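Tapirin (PDB 6N2B) probably binds cellulose through its C-terminal beta-helix domain, which also carries a calcium ion, and is thought to help the bacterium adhere to plant biomass. Local coordinates at residues A[415-427]-A[540-552]. Numbering follows the deposited sequence.
Sequences FDFDSRMSVTTLP and SSITSTLNYIPPP
R420 lays its side chain across the P551 ring and turns its guanidinium group toward the carbonyl of I549. Bends at chi2 and chi3 (-52° and -60°) fold the chain back, and NE and NH1 both give weak hydrogen bonds to I549 O, NH1 at 3.0 Å. An alanine in its place would probably cost I549 O both donors and uncover one side of the P551 ring. P551 suits this place because its rigid ring offers apolar CB and CG: P551 CG also meets the edge of the F415 ring, 3.5 Å from F415 CZ, the two side chains crossing at about a right angle. Backbone bonds join the segments further along, I549 N to R420 O (2.8 Å) and S422 N to L546 O. L546 O is available there because helix 536-546 has just ended in a Schellman motif, with N547 at positive phi, and the chain leaving it runs beside the loop that follows the 3-10 turn 417-420, outside the beta-helix. Y548 sets CE1 3.6 Å from R420 CB, while its hydroxyl is bonded to L204 N. The unbranched thioether chain of M421 brings CE to 4.1 Å from Y548 CD1, and its CB packs on L546 CB. On the outer side, where S422, T424 and N547 are exposed, one water links S422 OG to N547 O, and another accepts from T424 N and donates to T545 O.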
loop_
_atom_site.group_PDB
_atom_site.type_symbol
_atom_site.label_atom_id
_atom_site.label_comp_id
_atom_site.label_asym_id
_atom_site.label_seq_id
_atom_site.Cartn_x
_atom_site.Cartn_y
_atom_site.Cartn_z
ATOM N N PHE A 415 5.492 14.263 9.398
ATOM C CA PHE A 415 4.291 14.865 8.828
ATOM C C PHE A 415 3.063 14.360 9.578
ATOM O O PHE A 415 2.838 13.143 9.664
ATOM C CB PHE A 415 4.184 14.553 7.338
ATOM C CG PHE A 415 3.194 15.404 6.621
ATOM C CD1 PHE A 415 3.548 16.653 6.146
ATOM C CD2 PHE A 415 1.898 14.960 6.426
ATOM C CE1 PHE A 415 2.628 17.440 5.480
ATOM C CE2 PHE A 415 0.975 15.746 5.763
ATOM C CZ PHE A 415 1.340 16.986 5.289
ATOM N N ASP A 416 2.279 15.298 10.132
ATOM C CA ASP A 416 1.067 14.969 10.887
ATOM C C ASP A 416 -0.126 15.019 9.927
ATOM O O ASP A 416 -0.835 16.020 9.808
ATOM C CB ASP A 416 0.913 15.918 12.071
ATOM C CG ASP A 416 -0.315 15.618 12.922
ATOM O OD1 ASP A 416 -1.071 14.675 12.595
ATOM O OD2 ASP A 416 -0.522 16.336 13.927
ATOM N N PHE A 417 -0.338 13.893 9.231
ATOM C CA PHE A 417 -1.377 13.803 8.208
ATOM C C PHE A 417 -2.723 14.255 8.749
ATOM O O PHE A 417 -3.467 14.972 8.070
ATOM C CB PHE A 417 -1.484 12.367 7.679
ATOM C CG PHE A 417 -0.443 12.012 6.649
ATOM C CD1 PHE A 417 0.790 11.489 7.035
ATOM C CD2 PHE A 417 -0.694 12.191 5.295
ATOM C CE1 PHE A 417 1.753 11.160 6.097
ATOM C CE2 PHE A 417 0.272 11.862 4.343
ATOM C CZ PHE A 417 1.492 11.346 4.748
ATOM N N ASP A 418 -3.048 13.854 9.977
ATOM C CA ASP A 418 -4.344 14.198 10.546
ATOM C C ASP A 418 -4.500 15.693 10.725
ATOM O O ASP A 418 -5.618 16.211 10.645
ATOM C CB ASP A 418 -4.516 13.504 11.885
ATOM C CG ASP A 418 -5.372 12.291 11.786
ATOM O OD1 ASP A 418 -6.486 12.429 11.228
ATOM O OD2 ASP A 418 -4.934 11.215 12.258
ATOM N N SER A 419 -3.396 16.397 10.969
ATOM C CA SER A 419 -3.460 17.827 11.225
ATOM C C SER A 419 -3.966 18.614 10.022
ATOM O O SER A 419 -4.381 19.766 10.181
ATOM C CB SER A 419 -2.081 18.335 11.642
ATOM O OG SER A 419 -1.180 18.313 10.555
ATOM N N ARG A 420 -3.957 18.021 8.829
ATOM C CA ARG A 420 -4.319 18.755 7.627
ATOM C C ARG A 420 -5.825 18.881 7.416
ATOM O O ARG A 420 -6.245 19.598 6.497
ATOM C CB ARG A 420 -3.681 18.089 6.408
ATOM C CG ARG A 420 -2.225 17.760 6.596
ATOM C CD ARG A 420 -1.437 18.969 7.063
ATOM N NE ARG A 420 -1.494 20.098 6.133
ATOM C CZ ARG A 420 -0.980 21.302 6.393
ATOM N NH1 ARG A 420 -1.069 22.275 5.504
ATOM N NH2 ARG A 420 -0.372 21.534 7.554
ATOM N N MET A 421 -6.642 18.220 8.236
ATOM C CA MET A 421 -8.086 18.223 8.061
ATOM C C MET A 421 -8.745 18.229 9.424
ATOM O O MET A 421 -8.113 17.943 10.447
ATOM C CB MET A 421 -8.571 17.015 7.253
ATOM C CG MET A 421 -8.401 15.672 7.970
ATOM S SD MET A 421 -8.680 14.211 6.928
ATOM C CE MET A 421 -7.576 14.545 5.546
ATOM N N SER A 422 -10.040 18.550 9.426
ATOM C CA SER A 422 -10.864 18.516 10.634
ATOM C C SER A 422 -12.140 17.763 10.286
ATOM O O SER A 422 -13.038 18.310 9.645
ATOM C CB SER A 422 -11.160 19.923 11.143
ATOM O OG SER A 422 -9.989 20.732 11.099
ATOM N N VAL A 423 -12.217 16.501 10.684
ATOM C CA VAL A 423 -13.384 15.687 10.368
ATOM C C VAL A 423 -14.512 16.072 11.314
ATOM O O VAL A 423 -14.336 16.079 12.537
ATOM C CB VAL A 423 -13.059 14.191 10.467
ATOM C CG1 VAL A 423 -14.319 13.358 10.305
ATOM C CG2 VAL A 423 -12.040 13.806 9.399
ATOM N N THR A 424 -15.670 16.427 10.747
ATOM C CA THR A 424 -16.870 16.642 11.535
ATOM C C THR A 424 -17.890 15.612 11.068
ATOM O O THR A 424 -17.744 14.416 11.397
ATOM C CB THR A 424 -17.384 18.089 11.418
ATOM O OG1 THR A 424 -17.257 18.558 10.071
ATOM C CG2 THR A 424 -16.611 19.013 12.359
ATOM N N THR A 425 -18.918 15.999 10.333
ATOM C CA THR A 425 -19.952 15.083 9.887
ATOM C C THR A 425 -19.993 15.060 8.360
ATOM O O THR A 425 -19.720 16.077 7.697
ATOM C CB THR A 425 -21.309 15.497 10.491
ATOM O OG1 THR A 425 -21.356 15.071 11.865
ATOM C CG2 THR A 425 -22.491 14.899 9.731
ATOM N N LEU A 426 -20.280 13.894 7.808
ATOM C CA LEU A 426 -20.372 13.929 6.359
ATOM C C LEU A 426 -21.801 14.281 5.936
ATOM O O LEU A 426 -22.767 13.778 6.529
ATOM C CB LEU A 426 -19.961 12.580 5.774
ATOM C CG LEU A 426 -18.483 12.419 5.426
ATOM C CD1 LEU A 426 -17.616 12.955 6.515
ATOM C CD2 LEU A 426 -18.150 10.960 5.152
ATOM N N PRO A 427 -21.945 15.162 4.943
ATOM C CA PRO A 427 -23.278 15.622 4.535
ATOM C C PRO A 427 -24.167 14.510 3.994
ATOM O O PRO A 427 -23.707 13.475 3.513
ATOM C CB PRO A 427 -22.970 16.638 3.436
ATOM C CG PRO A 427 -21.624 16.227 2.909
ATOM C CD PRO A 427 -20.877 15.764 4.126
ATOM N N SER A 540 -12.893 20.838 -4.493
ATOM C CA SER A 540 -13.499 21.879 -3.672
ATOM C C SER A 540 -14.533 21.291 -2.721
ATOM O O SER A 540 -14.600 21.678 -1.550
ATOM C CB SER A 540 -14.125 22.955 -4.566
ATOM O OG SER A 540 -14.694 24.003 -3.792
ATOM N N SER A 541 -15.331 20.337 -3.197
ATOM C CA SER A 541 -16.303 19.700 -2.317
ATOM C C SER A 541 -15.618 18.944 -1.178
ATOM O O SER A 541 -16.038 19.037 -0.019
ATOM C CB SER A 541 -17.194 18.765 -3.126
ATOM O OG SER A 541 -18.031 18.050 -2.238
ATOM N N ILE A 542 -14.563 18.185 -1.492
ATOM C CA ILE A 542 -13.862 17.411 -0.469
ATOM C C ILE A 542 -13.089 18.336 0.466
ATOM O O ILE A 542 -13.086 18.142 1.689
ATOM C CB ILE A 542 -12.930 16.369 -1.128
ATOM C CG1 ILE A 542 -13.747 15.342 -1.919
ATOM C CG2 ILE A 542 -11.996 15.698 -0.081
ATOM C CD1 ILE A 542 -12.919 14.466 -2.821
ATOM N N THR A 543 -12.392 19.330 -0.095
ATOM C CA THR A 543 -11.656 20.269 0.742
ATOM C C THR A 543 -12.598 20.955 1.716
ATOM O O THR A 543 -12.303 21.066 2.913
ATOM C CB THR A 543 -10.924 21.305 -0.124
ATOM O OG1 THR A 543 -9.989 20.655 -0.992
ATOM C CG2 THR A 543 -10.166 22.274 0.743
ATOM N N SER A 544 -13.761 21.381 1.226
ATOM C CA SER A 544 -14.751 22.001 2.095
ATOM C C SER A 544 -15.252 21.016 3.150
ATOM O O SER A 544 -15.280 21.333 4.340
ATOM C CB SER A 544 -15.890 22.545 1.244
ATOM O OG SER A 544 -17.062 22.699 2.012
ATOM N N THR A 545 -15.613 19.800 2.732
ATOM C CA THR A 545 -16.229 18.830 3.639
ATOM C C THR A 545 -15.287 18.424 4.779
ATOM O O THR A 545 -15.693 18.345 5.947
ATOM C CB THR A 545 -16.658 17.606 2.831
ATOM O OG1 THR A 545 -17.770 17.956 2.008
ATOM C CG2 THR A 545 -17.052 16.459 3.724
ATOM N N LEU A 546 -14.027 18.138 4.459
ATOM C CA LEU A 546 -13.054 17.717 5.464
ATOM C C LEU A 546 -12.314 18.873 6.119
ATOM O O LEU A 546 -11.488 18.621 7.007
ATOM C CB LEU A 546 -12.012 16.777 4.844
ATOM C CG LEU A 546 -12.524 15.540 4.117
ATOM C CD1 LEU A 546 -11.351 14.756 3.510
ATOM C CD2 LEU A 546 -13.375 14.686 5.074
ATOM N N ASN A 547 -12.561 20.117 5.697
ATOM C CA ASN A 547 -11.822 21.273 6.189
ATOM C C ASN A 547 -10.329 21.010 6.019
ATOM O O ASN A 547 -9.543 20.974 6.969
ATOM C CB ASN A 547 -12.203 21.577 7.640
ATOM C CG ASN A 547 -11.810 22.981 8.080
ATOM O OD1 ASN A 547 -11.459 23.834 7.264
ATOM N ND2 ASN A 547 -11.876 23.223 9.389
ATOM N N TYR A 548 -9.971 20.768 4.763
ATOM C CA TYR A 548 -8.656 20.275 4.388
ATOM C C TYR A 548 -7.782 21.446 3.987
ATOM O O TYR A 548 -8.223 22.311 3.231
ATOM C CB TYR A 548 -8.752 19.290 3.222
ATOM C CG TYR A 548 -7.396 18.779 2.779
ATOM C CD1 TYR A 548 -6.572 18.072 3.654
ATOM C CD2 TYR A 548 -6.931 19.023 1.487
ATOM C CE1 TYR A 548 -5.332 17.612 3.241
ATOM C CE2 TYR A 548 -5.691 18.572 1.069
ATOM C CZ TYR A 548 -4.897 17.868 1.946
ATOM O OH TYR A 548 -3.663 17.418 1.530
ATOM N N ILE A 549 -6.551 21.470 4.484
ATOM C CA ILE A 549 -5.568 22.483 4.117
ATOM C C ILE A 549 -4.380 21.791 3.457
ATOM O O ILE A 549 -3.542 21.187 4.130
ATOM C CB ILE A 549 -5.117 23.314 5.332
ATOM C CG1 ILE A 549 -6.313 23.903 6.065
ATOM C CG2 ILE A 549 -4.192 24.431 4.881
ATOM C CD1 ILE A 549 -6.248 23.783 7.554
ATOM N N PRO A 550 -4.270 21.864 2.133
ATOM C CA PRO A 550 -3.133 21.236 1.446
ATOM C C PRO A 550 -1.818 21.870 1.859
ATOM O O PRO A 550 -1.725 23.101 1.986
ATOM C CB PRO A 550 -3.429 21.480 -0.044
ATOM C CG PRO A 550 -4.616 22.381 -0.092
ATOM C CD PRO A 550 -5.335 22.242 1.200
ATOM N N PRO A 551 -0.779 21.057 2.049
ATOM C CA PRO A 551 0.493 21.538 2.645
ATOM C C PRO A 551 1.226 22.569 1.799
ATOM O O PRO A 551 1.481 23.683 2.290
ATOM C CB PRO A 551 1.323 20.254 2.773
ATOM C CG PRO A 551 0.311 19.157 2.774
ATOM C CD PRO A 551 -0.790 19.596 1.884
ATOM N N PRO A 552 1.576 22.255 0.519
ATOM C CA PRO A 552 2.672 22.880 -0.248
ATOM C C PRO A 552 3.598 23.825 0.511
ATOM O O PRO A 552 4.283 23.346 1.409
ATOM C CB PRO A 552 1.913 23.650 -1.343
ATOM C CG PRO A 552 0.508 22.933 -1.435
ATOM C CD PRO A 552 0.561 21.784 -0.437
HETATM O O HOH W 1 -14.996 19.732 8.933
HETATM O O HOH W 2 -8.030 21.612 9.137
HETATM O O HOH W 3 -16.063 16.062 8.220
#